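PDB 7LAP: aminoglycoside N(3)-acetyltransferase, which probably transfers an acetyl group from acetyl-coenzyme A to the 3-amino group of aminoglycoside antibiotics, consistent with a role in resistance. Local coordinates for residues G130-R135 with A150-H155; T72-V77 with A146-L151; G39-F44 with V171-R176; G80-P85 with A114-G119; E98-H103 with R217-F222. One frame throughout, in Å; residues are numbered along the deposited sequence.

Interaction 1: residues G130-R135 with A150-H155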
# COMPACT_ATOMS: atom_id res chain seq x y z
N GLY B 130 4.87 -13.98 9.59
CA GLY B 130 4.93 -14.00 11.04
C GLY B 130 4.50 -12.73 11.76
O GLY B 130 4.44 -12.73 13.00
N ALA B 131 4.21 -11.63 11.05
CA ALA B 131 3.78 -10.41 11.74
C ALA B 131 2.41 -10.63 12.35
O ALA B 131 1.61 -11.43 11.86
CB ALA B 131 3.73 -9.20 10.78
N VAL B 132 2.11 -9.90 13.43
CA VAL B 132 0.84 -10.04 14.15
C VAL B 132 0.16 -8.67 14.20
O VAL B 132 0.79 -7.69 14.60
CB VAL B 132 1.06 -10.57 15.57
CG1 VAL B 132 -0.29 -10.67 16.34
CG2 VAL B 132 1.78 -11.93 15.55
N ARG B 133 -1.11 -8.62 13.81
CA ARG B 133 -1.83 -7.35 13.79
C ARG B 133 -2.92 -7.38 14.86
O ARG B 133 -3.63 -8.37 14.97
CB ARG B 133 -2.46 -7.11 12.43
CG ARG B 133 -2.90 -5.66 12.36
CD ARG B 133 -4.03 -5.48 11.48
NE ARG B 133 -4.23 -4.11 11.02
CZ ARG B 133 -4.62 -3.86 9.78
NH1 ARG B 133 -4.77 -4.88 8.96
NH2 ARG B 133 -4.84 -2.61 9.38
N SER B 134 -3.05 -6.29 15.64
CA SER B 134 -4.01 -6.35 16.74
C SER B 134 -5.43 -6.21 16.20
O SER B 134 -5.66 -5.86 15.04
CB SER B 134 -3.68 -5.30 17.81
OG SER B 134 -4.18 -4.01 17.50
N ARG B 135 -6.41 -6.53 17.03
CA ARG B 135 -7.76 -6.75 16.53
C ARG B 135 -8.58 -5.48 16.47
O ARG B 135 -9.71 -5.51 15.96
CB ARG B 135 -8.46 -7.79 17.41
CG ARG B 135 -8.71 -7.30 18.81
CD ARG B 135 -9.36 -8.36 19.74
NE ARG B 135 -9.75 -7.74 21.00
CZ ARG B 135 -10.55 -8.30 21.92
NH1 ARG B 135 -11.04 -9.52 21.74
NH2 ARG B 135 -10.86 -7.62 23.02
N ALA B 150 2.14 -11.57 22.51
CA ALA B 150 1.65 -10.99 23.77
C ALA B 150 1.45 -9.48 23.66
O ALA B 150 0.55 -8.92 24.30
CB ALA B 150 2.62 -11.31 24.91
N LEU B 151 2.27 -8.79 22.87
CA LEU B 151 2.08 -7.35 22.73
C LEU B 151 0.75 -7.03 22.04
O LEU B 151 0.06 -6.08 22.43
CB LEU B 151 3.23 -6.72 21.93
CG LEU B 151 4.54 -6.45 22.69
CD1 LEU B 151 5.65 -6.10 21.72
CD2 LEU B 151 4.34 -5.37 23.74
N MET B 152 0.39 -7.80 21.01
CA MET B 152 -0.79 -7.51 20.20
C MET B 152 -2.06 -8.17 20.72
O MET B 152 -3.16 -7.81 20.27
CB MET B 152 -0.56 -7.98 18.78
CG MET B 152 0.65 -7.25 18.09
SD MET B 152 0.37 -5.48 17.87
CE MET B 152 1.31 -4.77 19.24
N ASP B 153 -1.93 -9.13 21.61
CA ASP B 153 -3.02 -10.04 21.95
C ASP B 153 -4.19 -9.28 22.57
O ASP B 153 -4.00 -8.39 23.40
CB ASP B 153 -2.52 -11.11 22.94
CG ASP B 153 -3.59 -12.15 23.25
OD1 ASP B 153 -4.07 -12.79 22.29
OD2 ASP B 153 -3.95 -12.34 24.44
N ALA B 154 -5.40 -9.64 22.15
CA ALA B 154 -6.63 -9.17 22.79
C ALA B 154 -6.62 -7.65 23.02
O ALA B 154 -6.78 -7.19 24.14
CB ALA B 154 -6.85 -9.90 24.12
N HIS B 155 -6.43 -6.88 21.94
CA HIS B 155 -6.50 -5.43 22.06
C HIS B 155 -7.82 -5.00 22.71
O HIS B 155 -8.90 -5.36 22.19
CB HIS B 155 -6.36 -4.79 20.69
CG HIS B 155 -5.93 -3.35 20.73
ND1 HIS B 155 -5.02 -2.84 19.82
CD2 HIS B 155 -6.28 -2.32 21.53
CE1 HIS B 155 -4.85 -1.54 20.06
NE2 HIS B 155 -5.60 -1.21 21.10
O HOH W 1 -5.62 -7.99 19.36
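Met152, in the last turn of helix 148-152, packs against Val132 of strand 132-133 and Ser134 just after it, at one edge of the enzyme's mixed sheet. Its CB lies 3.6 Å from CG1 of Val132. CG turns aside beside its own backbone N (chi1 -61°) and settles 3.5 Å from the carbonyl O of Val132. SD then passes 4.1 Å from CB of Ser134, and bends at chi2 and chi3 lead CE away to the side chain of Leu76. A flexible, unbranched thioether suits this path, because it can bend from Val132 toward Leu76 of strand 74-78. Branched Val132 offers a compact flank, and the two side chains slide past one another in opposite directions. Past the helix end the contact turns polar. One water accepts from Arg135 N and His155 N and donates to Met152 O. OG of Ser134 and ND1 of His155 share a hydrogen bond of 2.7 Å, met at the edge of the imidazole; the hydroxyl also takes the backbone N-H of Leu141, while NE2 of His155 bonds to the carbonyl of Pro160. The buried ring is therefore held at both nitrogens. Arg135 has the length to cross to the loop: it runs extended from CG to NE and grips the carbonyl O of His155 side-on, with Ala154 CA over one face of its guanidinium and Trp157 as a cation-pi partner. NE is 2.8 Å and NH2 3.1 Å from that oxygen, which lies in the guanidinium plane, and both nitrogens approach from one face of the carbonyl.

Interaction 2: residues T72-V77 with A146-L151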
# COMPACT_ATOMS: atom_id res chain seq x y z
N THR B 72 15.57 -12.06 19.51
CA THR B 72 14.82 -11.89 20.75
C THR B 72 14.11 -10.54 20.85
O THR B 72 13.35 -10.32 21.79
CB THR B 72 15.74 -12.05 21.97
OG1 THR B 72 16.68 -10.98 21.97
CG2 THR B 72 16.50 -13.38 21.94
N GLY B 73 14.35 -9.63 19.90
CA GLY B 73 13.69 -8.34 19.91
C GLY B 73 12.40 -8.33 19.11
O GLY B 73 12.01 -9.32 18.49
N THR B 74 11.74 -7.17 19.10
CA THR B 74 10.43 -7.06 18.50
C THR B 74 10.29 -5.67 17.90
O THR B 74 10.74 -4.69 18.50
CB THR B 74 9.32 -7.28 19.53
OG1 THR B 74 9.55 -8.52 20.21
CG2 THR B 74 7.93 -7.36 18.86
N LEU B 75 9.64 -5.58 16.73
CA LEU B 75 9.30 -4.31 16.10
C LEU B 75 7.80 -4.09 16.19
O LEU B 75 7.03 -5.04 16.08
CB LEU B 75 9.69 -4.28 14.60
CG LEU B 75 11.08 -4.79 14.23
CD1 LEU B 75 11.30 -4.62 12.72
CD2 LEU B 75 12.13 -4.03 15.05
N LEU B 76 7.37 -2.86 16.37
CA LEU B 76 5.97 -2.47 16.45
C LEU B 76 5.65 -1.25 15.61
O LEU B 76 6.44 -0.36 15.53
CB LEU B 76 5.65 -2.06 17.86
CG LEU B 76 4.93 -2.93 18.85
CD1 LEU B 76 6.03 -3.70 19.53
CD2 LEU B 76 4.19 -2.11 19.87
N VAL B 77 4.46 -1.19 15.04
CA VAL B 77 4.03 -0.01 14.28
C VAL B 77 2.58 0.27 14.60
O VAL B 77 1.86 -0.57 15.13
CB VAL B 77 4.17 -0.18 12.75
CG1 VAL B 77 5.68 -0.35 12.33
CG2 VAL B 77 3.35 -1.35 12.30
N ALA B 146 9.89 -11.44 18.70
CA ALA B 146 9.75 -12.44 19.75
C ALA B 146 8.55 -12.16 20.66
O ALA B 146 7.90 -13.09 21.13
CB ALA B 146 11.04 -12.49 20.57
N SER B 147 8.25 -10.90 20.94
CA SER B 147 7.18 -10.57 21.87
C SER B 147 5.89 -10.19 21.15
O SER B 147 4.93 -9.73 21.79
CB SER B 147 7.62 -9.43 22.77
OG SER B 147 8.76 -9.80 23.50
N ALA B 148 5.85 -10.37 19.83
CA ALA B 148 4.73 -9.83 19.05
C ALA B 148 3.37 -10.40 19.47
O ALA B 148 2.42 -9.61 19.56
CB ALA B 148 5.00 -10.04 17.56
N PRO B 149 3.21 -11.71 19.76
CA PRO B 149 1.86 -12.19 20.14
C PRO B 149 1.34 -11.59 21.45
O PRO B 149 0.19 -11.16 21.50
CB PRO B 149 2.03 -13.72 20.23
CG PRO B 149 3.27 -14.02 19.36
CD PRO B 149 4.16 -12.83 19.64
N ALA B 150 2.14 -11.57 22.51
CA ALA B 150 1.65 -10.99 23.77
C ALA B 150 1.45 -9.48 23.66
O ALA B 150 0.55 -8.92 24.30
CB ALA B 150 2.62 -11.31 24.91
N LEU B 151 2.27 -8.79 22.87
CA LEU B 151 2.08 -7.35 22.73
C LEU B 151 0.75 -7.03 22.04
O LEU B 151 0.06 -6.08 22.43
CB LEU B 151 3.23 -6.72 21.93
CG LEU B 151 4.54 -6.45 22.69
CD1 LEU B 151 5.65 -6.10 21.72
CD2 LEU B 151 4.34 -5.37 23.74
O HOH W 2 11.13 -8.70 22.41
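Thr74 and Ser147 meet through a side-chain-to-backbone bond: the amide N of Ser147 donates to OG1 of Thr74 over 2.8 Å, at an angle of 161°. One residue earlier on each side, Ala146 N donates to the carbonyl O of Gly73 at 3.0 Å, from above the carbonyl plane. Two successive amides leading into helix 148-152 are thus satisfied by Gly73 and Thr74, where the chain enters strand 74-78. Threonine fits because its two branches do different work. With chi1 at -53°, OG1 stands beside its own backbone N and faces the incoming amide, whereas CG2, anti to that N, heads for the helix and meets CD1 of Leu151 tip to tip at 3.9 Å. The small CB of Ala148 lies near the same methyl. Leu76 crosses Leu151 at about a right angle and continues the apolar patch. A water forms the next layer, bonded to OG1 of Thr74, OG of Ser147 and the carbonyl O of Thr72. Ser147 sits at the N-cap position, yet its hydroxyl serves this water and makes no capping bond. Beside strand 74-78 in the sheet, strand 41-46 pairs with Thr74 and Leu76 through backbone bonds of Val42, and Thr41 also touches Leu151. A bound tartrate, probably from the crystallisation liquor, comes within about 3 Å of the Ala146 side chain. The chemistry is divided: polar bonds fix where the chain enters the helix, and buried methyls seat the helix on the sheet.

Interaction 3: residues G39-F44 with V171-R176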
# COMPACT_ATOMS: atom_id res chain seq x y z
N GLY B 39 17.63 -7.39 21.57
CA GLY B 39 16.63 -7.65 22.56
C GLY B 39 15.62 -6.54 22.74
O GLY B 39 14.62 -6.75 23.42
N ASP B 40 15.85 -5.35 22.15
CA ASP B 40 14.93 -4.24 22.33
C ASP B 40 13.57 -4.56 21.71
O ASP B 40 13.47 -5.23 20.67
CB ASP B 40 15.49 -2.96 21.66
CG ASP B 40 16.35 -2.13 22.60
OD1 ASP B 40 16.26 -2.36 23.81
OD2 ASP B 40 17.13 -1.25 22.12
N THR B 41 12.52 -4.00 22.30
CA THR B 41 11.23 -3.87 21.62
C THR B 41 11.08 -2.41 21.21
O THR B 41 11.15 -1.52 22.06
CB THR B 41 10.08 -4.33 22.52
OG1 THR B 41 10.19 -5.74 22.73
CG2 THR B 41 8.75 -4.09 21.87
N VAL B 42 10.90 -2.14 19.91
CA VAL B 42 10.89 -0.75 19.46
C VAL B 42 9.68 -0.51 18.57
O VAL B 42 9.51 -1.17 17.53
CB VAL B 42 12.19 -0.35 18.74
CG1 VAL B 42 12.52 -1.27 17.61
CG2 VAL B 42 12.07 1.10 18.19
N MET B 43 8.84 0.44 18.96
CA MET B 43 7.79 0.97 18.11
C MET B 43 8.37 2.09 17.24
O MET B 43 9.04 2.98 17.75
CB MET B 43 6.66 1.50 18.99
CG MET B 43 5.53 2.12 18.23
SD MET B 43 4.18 2.48 19.38
CE MET B 43 2.85 2.60 18.17
N PHE B 44 8.12 2.05 15.94
CA PHE B 44 8.82 3.00 15.09
C PHE B 44 7.86 3.65 14.10
O PHE B 44 6.92 3.01 13.61
CB PHE B 44 10.03 2.35 14.42
CG PHE B 44 9.71 1.33 13.35
CD1 PHE B 44 9.28 0.05 13.68
CD2 PHE B 44 9.89 1.65 12.02
CE1 PHE B 44 9.00 -0.88 12.67
CE2 PHE B 44 9.62 0.74 11.01
CZ PHE B 44 9.16 -0.53 11.34
N VAL B 171 5.31 -0.19 27.39
CA VAL B 171 5.92 0.47 28.54
C VAL B 171 6.42 -0.56 29.55
O VAL B 171 7.54 -0.47 30.06
CB VAL B 171 4.93 1.46 29.17
CG1 VAL B 171 5.40 1.90 30.56
CG2 VAL B 171 4.74 2.66 28.26
N ALA B 172 5.60 -1.58 29.83
CA ALA B 172 5.91 -2.52 30.91
C ALA B 172 7.09 -3.42 30.56
O ALA B 172 7.83 -3.86 31.44
CB ALA B 172 4.69 -3.38 31.24
N LEU B 173 7.25 -3.72 29.27
CA LEU B 173 8.38 -4.44 28.70
C LEU B 173 9.68 -3.64 28.68
O LEU B 173 10.73 -4.22 28.36
CB LEU B 173 8.00 -4.81 27.26
CG LEU B 173 8.46 -6.07 26.57
CD1 LEU B 173 8.56 -7.20 27.59
CD2 LEU B 173 7.45 -6.39 25.50
N GLY B 174 9.66 -2.35 28.97
CA GLY B 174 10.84 -1.53 28.79
C GLY B 174 11.14 -1.24 27.33
O GLY B 174 12.31 -1.13 26.95
N GLY B 175 10.11 -1.12 26.51
CA GLY B 175 10.27 -0.91 25.09
C GLY B 175 10.72 0.51 24.77
O GLY B 175 10.91 1.37 25.64
N ARG B 176 10.92 0.75 23.48
CA ARG B 176 11.44 2.02 22.99
C ARG B 176 10.54 2.55 21.89
O ARG B 176 9.72 1.81 21.33
CB ARG B 176 12.88 1.85 22.50
CG ARG B 176 13.57 0.96 23.53
CD ARG B 176 14.99 0.89 23.42
NE ARG B 176 15.59 2.15 23.79
CZ ARG B 176 16.89 2.35 23.68
NH1 ARG B 176 17.66 1.36 23.22
NH2 ARG B 176 17.42 3.52 24.01
O HOH W 3 13.43 -2.52 24.61
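OD2 of Asp40 is gripped by two donors, NH1 of Arg176 at 2.9 Å in a salt bridge and the backbone N-H of Val37. The arginine nitrogen arrives on the syn side of the carboxylate, 31° out of its plane; the two flat groups stand 75° apart, and NH1 alone of the guanidinium nitrogens bonds to this carboxylate. A bend at chi3 (70°) brings the Arg176 chain over, with CD 3.3 Å from the same OD2. NH1 also donates to the carbonyl of Gly35, and NE pairs with Asp272, so an arginine, with several donors, can serve three acceptors here. The other Asp40 oxygen, OD1, takes a water that also bonds to Thr41 N and Gly174 O. The backbones form a parallel bridge between Val42 and Arg176: Arg176 N donates to Thr41 O at 2.7 Å, and Met43 N to Arg176 O at 2.9 Å. The glycines suit the approach. Gly174 closes helix 166-172 in a Schellman motif with positive phi, and Gly175, lacking a side chain, lets its CA come within 3.2 Å of Thr41 O. The chain thus leaves that helix and enters strand 176-180 alongside strand 41-46, which has strand 74-78 as its other neighbour, while Leu167 and Leu170 of the helix pack on Met43.

Interaction 4: residues G80-P85 with A114-G119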
# COMPACT_ATOMS: atom_id res chain seq x y z
N GLY B 80 -3.92 1.19 12.30
CA GLY B 80 -5.27 1.70 12.04
C GLY B 80 -5.88 1.01 10.82
O GLY B 80 -5.41 -0.00 10.34
N TRP B 81 -6.96 1.62 10.33
CA TRP B 81 -7.77 1.05 9.25
C TRP B 81 -8.12 2.16 8.25
O TRP B 81 -8.91 3.05 8.59
CB TRP B 81 -9.04 0.42 9.80
CG TRP B 81 -9.93 -0.24 8.81
CD1 TRP B 81 -9.61 -0.62 7.51
CD2 TRP B 81 -11.30 -0.59 9.00
NE1 TRP B 81 -10.71 -1.16 6.90
CE2 TRP B 81 -11.76 -1.17 7.80
CE3 TRP B 81 -12.18 -0.51 10.10
CZ2 TRP B 81 -13.07 -1.67 7.65
CZ3 TRP B 81 -13.50 -0.98 9.94
CH2 TRP B 81 -13.92 -1.55 8.73
N ASN B 82 -7.54 2.10 7.04
CA ASN B 82 -7.74 3.18 6.08
C ASN B 82 -9.18 3.31 5.64
O ASN B 82 -9.65 4.42 5.36
CB ASN B 82 -6.88 2.99 4.83
CG ASN B 82 -6.75 4.26 4.03
OD1 ASN B 82 -6.07 5.19 4.45
ND2 ASN B 82 -7.46 4.34 2.91
N ASP B 83 -9.90 2.21 5.53
CA ASP B 83 -11.23 2.23 4.93
C ASP B 83 -12.33 2.00 5.95
O ASP B 83 -13.37 1.43 5.63
CB ASP B 83 -11.27 1.20 3.81
CG ASP B 83 -10.17 1.48 2.79
OD1 ASP B 83 -10.20 2.58 2.24
OD2 ASP B 83 -9.24 0.67 2.62
N ALA B 84 -12.11 2.44 7.19
CA ALA B 84 -13.15 2.38 8.22
C ALA B 84 -14.29 3.33 7.85
O ALA B 84 -14.06 4.33 7.18
CB ALA B 84 -12.58 2.79 9.57
N PRO B 85 -15.52 3.04 8.27
CA PRO B 85 -16.58 4.03 8.14
C PRO B 85 -16.22 5.25 8.96
O PRO B 85 -15.61 5.13 10.03
CB PRO B 85 -17.82 3.32 8.69
CG PRO B 85 -17.28 2.33 9.66
CD PRO B 85 -15.98 1.85 9.02
N ALA B 114 -3.72 -0.57 6.44
CA ALA B 114 -3.39 0.46 7.40
C ALA B 114 -3.76 1.83 6.84
O ALA B 114 -4.00 1.99 5.65
CB ALA B 114 -1.90 0.43 7.73
N GLU B 115 -3.85 2.81 7.74
CA GLU B 115 -4.12 4.17 7.32
C GLU B 115 -3.00 4.67 6.42
O GLU B 115 -1.82 4.53 6.74
CB GLU B 115 -4.26 5.08 8.54
CG GLU B 115 -5.72 5.36 8.93
CD GLU B 115 -5.94 5.56 10.42
OE1 GLU B 115 -5.19 6.36 11.03
OE2 GLU B 115 -6.87 4.95 10.99
N HIS B 116 -3.38 5.30 5.30
CA HIS B 116 -2.39 5.76 4.32
C HIS B 116 -1.46 6.81 4.90
O HIS B 116 -0.28 6.88 4.51
CB HIS B 116 -3.09 6.32 3.09
CG HIS B 116 -3.77 5.27 2.27
ND1 HIS B 116 -3.73 3.93 2.60
CD2 HIS B 116 -4.49 5.36 1.13
CE1 HIS B 116 -4.41 3.24 1.70
NE2 HIS B 116 -4.88 4.09 0.80
N ALA B 117 -1.94 7.61 5.84
CA ALA B 117 -1.09 8.63 6.44
C ALA B 117 0.10 8.04 7.18
O ALA B 117 1.09 8.74 7.37
CB ALA B 117 -1.92 9.51 7.37
N ASN B 118 0.03 6.79 7.62
CA ASN B 118 1.20 6.22 8.29
C ASN B 118 2.30 5.80 7.31
O ASN B 118 3.41 5.45 7.76
CB ASN B 118 0.77 5.05 9.18
CG ASN B 118 -0.15 5.51 10.30
OD1 ASN B 118 -0.15 6.69 10.66
ND2 ASN B 118 -0.97 4.60 10.81
N GLY B 119 2.05 5.87 6.01
CA GLY B 119 3.10 5.65 5.03
C GLY B 119 3.29 4.17 4.78
O GLY B 119 2.56 3.32 5.30
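Asn82 OD1 accepts the backbone N-H of His116 at 2.8 Å, the strongest polar link between 80-85 and 114-119. The donor stands 37° above the plane of the amide carbonyl. The same amide also stacks on the imidazole, only 16° from parallel, with OD1 3.1 Å above the ring toward its rim. Placing CG anti to the backbone N (chi1 -163°) lets Asn82 reach across, and a short flat amide can meet an N-H and a ring together. His116 opens a 3-10 segment, so its N-H needs a partner from outside that turn. Weaker is the bond from Trp81 N to OE2 of Glu115, 3.4 Å long. Glycine suits position 80, where phi is positive and OE2 of Glu115, 3.8 Å from Gly80 CA, takes up the room a CB would need. Packing follows. CB of Asn82 is 3.2 Å from the carbonyl O of Ala114, and Gly80 O approaches Ala114 CA at 3.6 Å. Asn82 also gives a weak bond to Asp83 within the type I turn from Trp81 to Ala84, and Asp83 in turn forms a salt bridge with Arg120 of the second subunit. A bound tartrate, probably from the crystallisation liquor, lies about 3 Å from the His116 side chain. The two loops flank helix 94-103 in the chain, one leaving strand 74-78 and the other leading to helix 120-126, while Trp81 rests on Pro210 of strand 204-213 and meets Phe107 edge-to-face.

Interaction 5: residues E98-H103 with R217-F222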
# COMPACT_ATOMS: atom_id res chain seq x y z
N GLU B 98 -27.78 4.02 6.07
CA GLU B 98 -28.30 2.66 6.01
C GLU B 98 -27.46 1.78 5.09
O GLU B 98 -27.22 0.60 5.39
CB GLU B 98 -29.76 2.67 5.55
CG GLU B 98 -30.39 1.28 5.46
CD GLU B 98 -30.14 0.41 6.71
OE1 GLU B 98 -30.09 0.95 7.84
OE2 GLU B 98 -30.00 -0.83 6.54
N ALA B 99 -27.02 2.32 3.95
CA ALA B 99 -26.13 1.58 3.07
C ALA B 99 -24.83 1.22 3.78
O ALA B 99 -24.35 0.08 3.68
CB ALA B 99 -25.83 2.40 1.82
N VAL B 100 -24.25 2.17 4.52
CA VAL B 100 -23.05 1.89 5.30
C VAL B 100 -23.31 0.79 6.33
O VAL B 100 -22.55 -0.17 6.43
CB VAL B 100 -22.54 3.18 5.97
CG1 VAL B 100 -21.41 2.89 6.95
CG2 VAL B 100 -22.11 4.17 4.92
N ARG B 101 -24.40 0.92 7.09
CA ARG B 101 -24.69 -0.05 8.14
C ARG B 101 -24.98 -1.44 7.57
O ARG B 101 -24.66 -2.45 8.20
CB ARG B 101 -25.89 0.40 8.97
CG ARG B 101 -25.54 1.41 10.02
CD ARG B 101 -26.27 1.12 11.33
NE ARG B 101 -25.58 1.75 12.45
CZ ARG B 101 -25.51 3.06 12.64
NH1 ARG B 101 -26.10 3.90 11.79
NH2 ARG B 101 -24.85 3.55 13.69
N ALA B 102 -25.62 -1.50 6.41
CA ALA B 102 -25.94 -2.79 5.81
C ALA B 102 -24.75 -3.39 5.05
O ALA B 102 -24.64 -4.61 4.98
CB ALA B 102 -27.13 -2.64 4.86
N HIS B 103 -23.85 -2.57 4.49
CA HIS B 103 -22.89 -3.11 3.52
C HIS B 103 -21.42 -2.83 3.80
O HIS B 103 -20.57 -3.41 3.10
CB HIS B 103 -23.22 -2.59 2.11
CG HIS B 103 -24.61 -2.92 1.67
ND1 HIS B 103 -25.05 -4.21 1.51
CD2 HIS B 103 -25.68 -2.13 1.42
CE1 HIS B 103 -26.32 -4.21 1.16
NE2 HIS B 103 -26.73 -2.95 1.10
N ARG B 217 -20.23 -10.85 10.98
CA ARG B 217 -20.01 -9.41 11.06
C ARG B 217 -21.05 -8.80 11.98
O ARG B 217 -22.25 -9.00 11.80
CB ARG B 217 -20.08 -8.79 9.67
CG ARG B 217 -20.49 -7.33 9.58
CD ARG B 217 -20.82 -7.07 8.11
NE ARG B 217 -20.93 -5.66 7.74
CZ ARG B 217 -22.01 -4.92 7.93
NH1 ARG B 217 -23.08 -5.46 8.51
NH2 ARG B 217 -22.03 -3.64 7.55
N VAL B 218 -20.59 -8.04 12.96
CA VAL B 218 -21.45 -7.33 13.89
C VAL B 218 -20.89 -5.94 14.08
O VAL B 218 -19.67 -5.73 14.04
CB VAL B 218 -21.55 -8.06 15.25
CG1 VAL B 218 -22.02 -9.50 15.08
CG2 VAL B 218 -20.22 -8.03 15.94
N TRP B 219 -21.79 -4.98 14.27
CA TRP B 219 -21.38 -3.64 14.66
C TRP B 219 -21.11 -3.62 16.16
O TRP B 219 -21.67 -4.40 16.93
CB TRP B 219 -22.46 -2.62 14.30
CG TRP B 219 -22.48 -2.35 12.83
CD1 TRP B 219 -23.04 -3.14 11.87
CD2 TRP B 219 -21.81 -1.29 12.14
NE1 TRP B 219 -22.80 -2.61 10.63
CE2 TRP B 219 -22.04 -1.47 10.76
CE3 TRP B 219 -21.05 -0.18 12.55
CZ2 TRP B 219 -21.55 -0.59 9.78
CZ3 TRP B 219 -20.56 0.69 11.58
CH2 TRP B 219 -20.81 0.48 10.22
N ARG B 220 -20.20 -2.73 16.57
CA ARG B 220 -19.88 -2.54 17.98
C ARG B 220 -19.69 -1.05 18.22
O ARG B 220 -19.19 -0.33 17.35
CB ARG B 220 -18.61 -3.31 18.40
CG ARG B 220 -18.43 -3.40 19.90
CD ARG B 220 -17.30 -4.31 20.35
NE ARG B 220 -17.24 -4.41 21.81
CZ ARG B 220 -16.99 -3.39 22.65
NH1 ARG B 220 -16.69 -2.17 22.20
NH2 ARG B 220 -16.99 -3.61 23.97
N THR B 221 -20.09 -0.60 19.40
CA THR B 221 -19.85 0.77 19.83
C THR B 221 -18.57 0.81 20.65
O THR B 221 -18.34 -0.07 21.49
CB THR B 221 -21.03 1.29 20.67
OG1 THR B 221 -22.18 1.43 19.83
CG2 THR B 221 -20.71 2.63 21.29
N PHE B 222 -17.74 1.81 20.40
CA PHE B 222 -16.43 1.95 21.01
C PHE B 222 -16.32 3.28 21.72
O PHE B 222 -16.83 4.30 21.24
CB PHE B 222 -15.30 1.86 19.96
CG PHE B 222 -15.25 0.55 19.26
CD1 PHE B 222 -16.02 0.34 18.12
CD2 PHE B 222 -14.48 -0.49 19.76
CE1 PHE B 222 -15.99 -0.88 17.46
CE2 PHE B 222 -14.44 -1.72 19.11
CZ PHE B 222 -15.20 -1.92 17.95
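The carbonyl O of Arg101 accepts from two side chains of the facing strand. NE1 of Trp219 approaches in the carbonyl plane, on a lone pair, at 3.1 Å; the bond is bent, with an N-H...O angle of 136°. NH2 of Arg217 comes from well above that plane at 3.0 Å and is straighter, at 165°, while NH1 adds a weak third hydrogen bond of 3.4 Å. The donors thus come to one oxygen from different directions. NH2 has a further acceptor in the carbonyl of His104, so this guanidinium gathers backbone oxygens at the C-terminal turn of helix 94-103, where the helix dipole would probably welcome a positive charge. Its reach comes from a chain extended from CG to NE. The other partner is the two-stranded antiparallel hairpin of strands 204-213 and 216-225: alternation along strand 217-222 turns Arg217 and Trp219 to the helix, and the axes of helix segment 98-103 and strand segment 217-222 come within 9.9 Å, 123° between their directions. Tryptophan suits the site because it pairs one donor with a broad apolar surface. Its CZ2 lies 3.5 Å from the carbonyl O of Val100, which sits at the ring edge, and CH2 meets CG1 of Val100 at 4.1 Å. Val100 also packs on Pro21 of the second subunit. The Arg101 side chain finds its charge partner in Glu208 of the neighbouring hairpin strand; its CZ stands 5.6 Å from the centroid of the Trp219 six-membered ring, at most a weak cation-pi attraction.

From the N terminus, strand 41-46 opens the loop that interaction 3 closes at the start of strand 176-180, with interactions 1, 2 and 4 inside it. Strand 74-78 opens interaction 2, whose loop contains interaction 4 between 80-85 and 114-119. Residues 98-103 begin interaction 5, which closes only at 217-222; its loop contains interaction 1 but crosses those of interactions 2, 3 and 4. Interaction 1 opens after interaction 4 has closed and ends on helix 148-152, shared with interaction 2. Interactions 1, 2 and 3 tie helices and loops to the central sheet; Pro85 connects interaction 4 with the helix-hairpin packing of interaction 5.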